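Local coordinates for protein alkaline serine protease (Pseudoalteromonas sp., PDB 1Y9Z) that probably cleaves peptide bonds in proteins as a cold-adapted serine endopeptidase of the subtilisin-like family, at residues G134-E139 and A169-V174; K275-E280 and K296-A301. All blocks are in the same frame, centred on the assembly; numbering follows the deposited sequence.

Contact 1 (G134-E139 and A169-V174); sequences GSTTTE and ASYDSV. With NA (sodium ion), chain E; NA (sodium ion), chain F.
Tyr171 reaches out to the start of helix 137-148 and ends in a hydroxyl held by two bonds. Tyr171 OH donates to Glu139 OE2 at 2.6 Å, and the carboxylate oxygen uses its anti lone pair. Thr136 N donates to Tyr171 OH at 3.1 Å, with a nearly straight N-H...O angle of 164°. The Glu139 and Tyr171 side chains cross at about a right angle, with carboxylate and ring planes 75° apart. Glu139 OE2 lies at the edge of the tyrosine ring, in its plane, 3.3 Å from Tyr171 CE1. Glu139 CG stands anti to its backbone N (chi1 -175°), and its outstretched chain carries the carboxylate to the hydroxyl. Ser135 CB adds a looser contact, 3.8 Å from Tyr171 OH. Thr136 is the N-cap: its OG1 accepts from Glu139 N at 3.0 Å. A phenylalanine at Tyr171 would probably leave Glu139 OE2 and Thr136 N without this shared partner. At the other end, Tyr171 O binds a sodium ion at 2.3 Å, together with Ala169 O, Val174 O and Gln195. The tyrosine ties the sodium-binding loop between strands 152-156 and 174-180 to helix 137-148, where its side chain also packs on Leu143, while Glu139 touches helix 110-119.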
# COMPACT_ATOMS: atom_id res chain seq x y z
N GLY A 134 -8.21 -15.28 -15.75
CA GLY A 134 -8.23 -15.63 -17.17
C GLY A 134 -7.29 -14.85 -18.06
O GLY A 134 -6.89 -13.72 -17.75
N SER A 135 -6.94 -15.46 -19.19
CA SER A 135 -6.05 -14.85 -20.18
C SER A 135 -6.55 -15.17 -21.58
O SER A 135 -7.14 -16.23 -21.81
CB SER A 135 -4.61 -15.38 -20.00
OG SER A 135 -4.59 -16.79 -19.85
N THR A 136 -6.35 -14.25 -22.52
CA THR A 136 -6.79 -14.46 -23.90
C THR A 136 -5.76 -13.95 -24.90
O THR A 136 -4.94 -13.09 -24.57
CB THR A 136 -8.14 -13.76 -24.21
OG1 THR A 136 -7.91 -12.36 -24.39
CG2 THR A 136 -9.13 -13.98 -23.08
N THR A 137 -5.81 -14.47 -26.12
CA THR A 137 -4.88 -14.06 -27.15
C THR A 137 -5.17 -12.63 -27.61
O THR A 137 -4.25 -11.84 -27.83
CB THR A 137 -4.95 -14.99 -28.37
OG1 THR A 137 -4.77 -16.35 -27.94
CG2 THR A 137 -3.86 -14.64 -29.37
N THR A 138 -6.45 -12.30 -27.76
CA THR A 138 -6.82 -10.96 -28.20
C THR A 138 -6.30 -9.91 -27.22
O THR A 138 -5.80 -8.87 -27.62
CB THR A 138 -8.35 -10.81 -28.32
OG1 THR A 138 -8.85 -11.78 -29.25
CG2 THR A 138 -8.72 -9.43 -28.81
N GLU A 139 -6.42 -10.20 -25.93
CA GLU A 139 -5.95 -9.27 -24.91
C GLU A 139 -4.43 -9.21 -24.90
O GLU A 139 -3.84 -8.13 -24.83
CB GLU A 139 -6.50 -9.68 -23.54
CG GLU A 139 -6.18 -8.72 -22.42
CD GLU A 139 -6.96 -9.05 -21.16
OE1 GLU A 139 -7.91 -8.31 -20.83
OE2 GLU A 139 -6.63 -10.06 -20.52
N ALA A 169 -1.10 -8.50 -15.26
CA ALA A 169 0.28 -8.57 -14.77
C ALA A 169 1.12 -9.67 -15.41
O ALA A 169 2.30 -9.46 -15.70
CB ALA A 169 0.29 -8.74 -13.26
N SER A 170 0.52 -10.84 -15.62
CA SER A 170 1.26 -11.97 -16.16
C SER A 170 1.51 -12.05 -17.67
O SER A 170 2.04 -13.06 -18.15
CB SER A 170 0.63 -13.26 -15.64
OG SER A 170 0.68 -13.26 -14.21
N TYR A 171 1.14 -11.01 -18.41
CA TYR A 171 1.41 -10.96 -19.84
C TYR A 171 2.83 -10.40 -19.95
O TYR A 171 3.26 -9.63 -19.08
CB TYR A 171 0.45 -10.00 -20.56
CG TYR A 171 -0.96 -10.52 -20.72
CD1 TYR A 171 -2.05 -9.75 -20.31
CD2 TYR A 171 -1.22 -11.75 -21.31
CE1 TYR A 171 -3.35 -10.19 -20.48
CE2 TYR A 171 -2.53 -12.21 -21.49
CZ TYR A 171 -3.58 -11.42 -21.07
OH TYR A 171 -4.88 -11.85 -21.25
N ASP A 172 3.57 -10.76 -20.99
CA ASP A 172 4.94 -10.28 -21.14
C ASP A 172 5.06 -8.78 -21.38
O ASP A 172 6.12 -8.19 -21.16
CB ASP A 172 5.64 -11.02 -22.28
CG ASP A 172 5.93 -12.47 -21.94
OD1 ASP A 172 6.49 -12.72 -20.86
OD2 ASP A 172 5.59 -13.35 -22.76
N SER A 173 3.98 -8.15 -21.82
CA SER A 173 3.98 -6.71 -22.10
C SER A 173 3.71 -5.85 -20.87
O SER A 173 3.71 -4.62 -20.96
CB SER A 173 2.91 -6.40 -23.15
OG SER A 173 1.62 -6.74 -22.65
N VAL A 174 3.50 -6.50 -19.73
CA VAL A 174 3.18 -5.80 -18.49
C VAL A 174 4.13 -6.15 -17.35
O VAL A 174 4.54 -7.31 -17.21
CB VAL A 174 1.74 -6.16 -18.04
CG1 VAL A 174 1.34 -5.37 -16.81
CG2 VAL A 174 0.76 -5.92 -19.18
NA NA E . 4.27 -9.53 -17.00
NA NA F . 6.15 -9.19 -15.59

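Contact 2 (K275-E280 and K296-A301)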
# COMPACT_ATOMS: atom_id res chain seq x y z
N LYS A 275 -3.61 0.10 32.75
CA LYS A 275 -2.33 0.25 32.06
C LYS A 275 -2.45 0.07 30.55
O LYS A 275 -3.40 -0.52 30.05
CB LYS A 275 -1.34 -0.80 32.58
CG LYS A 275 -1.02 -0.72 34.07
CD LYS A 275 0.01 0.35 34.37
CE LYS A 275 0.48 0.26 35.81
NZ LYS A 275 1.58 1.23 36.12
N ILE A 276 -1.47 0.62 29.83
CA ILE A 276 -1.41 0.46 28.38
C ILE A 276 -0.44 -0.70 28.27
O ILE A 276 0.71 -0.61 28.72
CB ILE A 276 -0.83 1.71 27.68
CG1 ILE A 276 -1.80 2.89 27.83
CG2 ILE A 276 -0.58 1.41 26.20
CD1 ILE A 276 -3.19 2.62 27.28
N CYS A 277 -0.90 -1.79 27.67
CA CYS A 277 -0.11 -3.00 27.56
C CYS A 277 0.68 -3.16 26.27
O CYS A 277 0.11 -3.27 25.18
CB CYS A 277 -1.06 -4.18 27.75
SG CYS A 277 -0.36 -5.85 27.90
N LEU A 278 2.00 -3.16 26.41
CA LEU A 278 2.91 -3.34 25.29
C LEU A 278 3.24 -4.82 25.23
O LEU A 278 3.55 -5.43 26.26
CB LEU A 278 4.19 -2.53 25.52
CG LEU A 278 5.28 -2.60 24.44
CD1 LEU A 278 4.80 -1.93 23.17
CD2 LEU A 278 6.54 -1.92 24.95
N VAL A 279 3.17 -5.42 24.05
CA VAL A 279 3.46 -6.84 23.92
C VAL A 279 4.03 -7.20 22.55
O VAL A 279 3.59 -6.70 21.52
CB VAL A 279 2.19 -7.69 24.17
CG1 VAL A 279 1.12 -7.35 23.15
CG2 VAL A 279 2.54 -9.17 24.12
N GLU A 280 5.03 -8.07 22.56
CA GLU A 280 5.66 -8.52 21.33
C GLU A 280 4.72 -9.51 20.67
O GLU A 280 4.10 -10.34 21.33
CB GLU A 280 7.00 -9.19 21.62
CG GLU A 280 7.74 -9.66 20.38
CD GLU A 280 9.01 -10.41 20.72
OE1 GLU A 280 8.91 -11.47 21.39
OE2 GLU A 280 10.10 -9.96 20.33
N LYS A 296 -4.86 -10.76 23.12
CA LYS A 296 -5.72 -11.24 24.20
C LYS A 296 -4.98 -11.40 25.52
O LYS A 296 -5.56 -11.20 26.59
CB LYS A 296 -6.38 -12.57 23.81
CG LYS A 296 -7.39 -13.08 24.82
CD LYS A 296 -8.09 -14.33 24.32
CE LYS A 296 -9.13 -14.82 25.31
NZ LYS A 296 -9.85 -16.02 24.80
N ALA A 297 -3.70 -11.75 25.45
CA ALA A 297 -2.90 -11.91 26.66
C ALA A 297 -2.98 -10.60 27.44
O ALA A 297 -3.15 -10.60 28.66
CB ALA A 297 -1.46 -12.23 26.30
N CYS A 298 -2.85 -9.50 26.72
CA CYS A 298 -2.91 -8.17 27.31
C CYS A 298 -4.31 -7.89 27.86
O CYS A 298 -4.46 -7.44 29.00
CB CYS A 298 -2.56 -7.12 26.27
SG CYS A 298 -0.80 -6.68 26.10
N LYS A 299 -5.32 -8.14 27.04
CA LYS A 299 -6.71 -7.91 27.43
C LYS A 299 -7.10 -8.68 28.68
O LYS A 299 -7.70 -8.13 29.61
CB LYS A 299 -7.65 -8.29 26.28
CG LYS A 299 -9.13 -8.08 26.58
CD LYS A 299 -9.44 -6.62 26.82
CE LYS A 299 -10.90 -6.42 27.21
NZ LYS A 299 -11.22 -7.07 28.51
N THR A 300 -6.76 -9.97 28.70
CA THR A 300 -7.08 -10.82 29.84
C THR A 300 -6.47 -10.26 31.12
O THR A 300 -7.06 -10.36 32.20
CB THR A 300 -6.55 -12.25 29.61
OG1 THR A 300 -7.13 -12.79 28.42
CG2 THR A 300 -6.92 -13.15 30.79
N ALA A 301 -5.29 -9.67 31.00
CA ALA A 301 -4.60 -9.09 32.14
C ALA A 301 -5.28 -7.82 32.62
O ALA A 301 -4.92 -7.26 33.66
CB ALA A 301 -3.14 -8.80 31.78
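Cys277 and Cys298 form a disulfide inside a beta-alpha-beta unit made of strand 275-280, helix 291-300 and strand 305-309. The bond fastens the first strand to the helix that follows it. The tight part is small and buried. With chi1 at -171°, Cys277 SG stands opposite the backbone N and extends toward the helix. Cys277 CB and Cys298 CB are 3.6 Å apart. Val279, two residues along on the same side of the strand, rests its CG1 on Cys298 SG at 3.6 Å. No hydrogen bond joins the two segments, so the covalent link and this apolar touch carry the contact. Outside the two segments, Cys277 also touches Met272 and Ala303, both in loops.

The looser side lies along the helix. Ala297 and Ala301 turn their CB atoms toward the strand but make no close contact with it. Thr300 is exposed, and its hydroxyl turns back to its own helix. Lys296 is partly exposed and makes a salt bridge with Asp328. Lys296 O receives both Thr300 N, at 2.7 Å, and Thr300 OG1, at 2.9 Å. The disulfide itself has an SG-SG length of 2.0 Å between Cys277 and Cys298, with a chi3 of -79°.

How the contacts relate
The two contacts lie on opposite sides of the chain's centre. Their centres are about 49 Å apart and their nearest atoms about 34 Å, so they do not touch. Contact 1 closes before contact 2 opens along the chain. They share no sheet. Contact 1 belongs to the subtilisin-like alpha/beta domain, beside the mostly parallel sheet that includes strands 152-156 and 174-180. Contact 2 probably lies in the inserted beta-barrel domain, as its strand 275-280 belongs to a separate mixed sheet, where it pairs with strands 252-263 and 305-309. The two ties are thus local to separate parts of the fold, and neither bridges the two. A sodium site adjoins the first, and a disulfide makes the second.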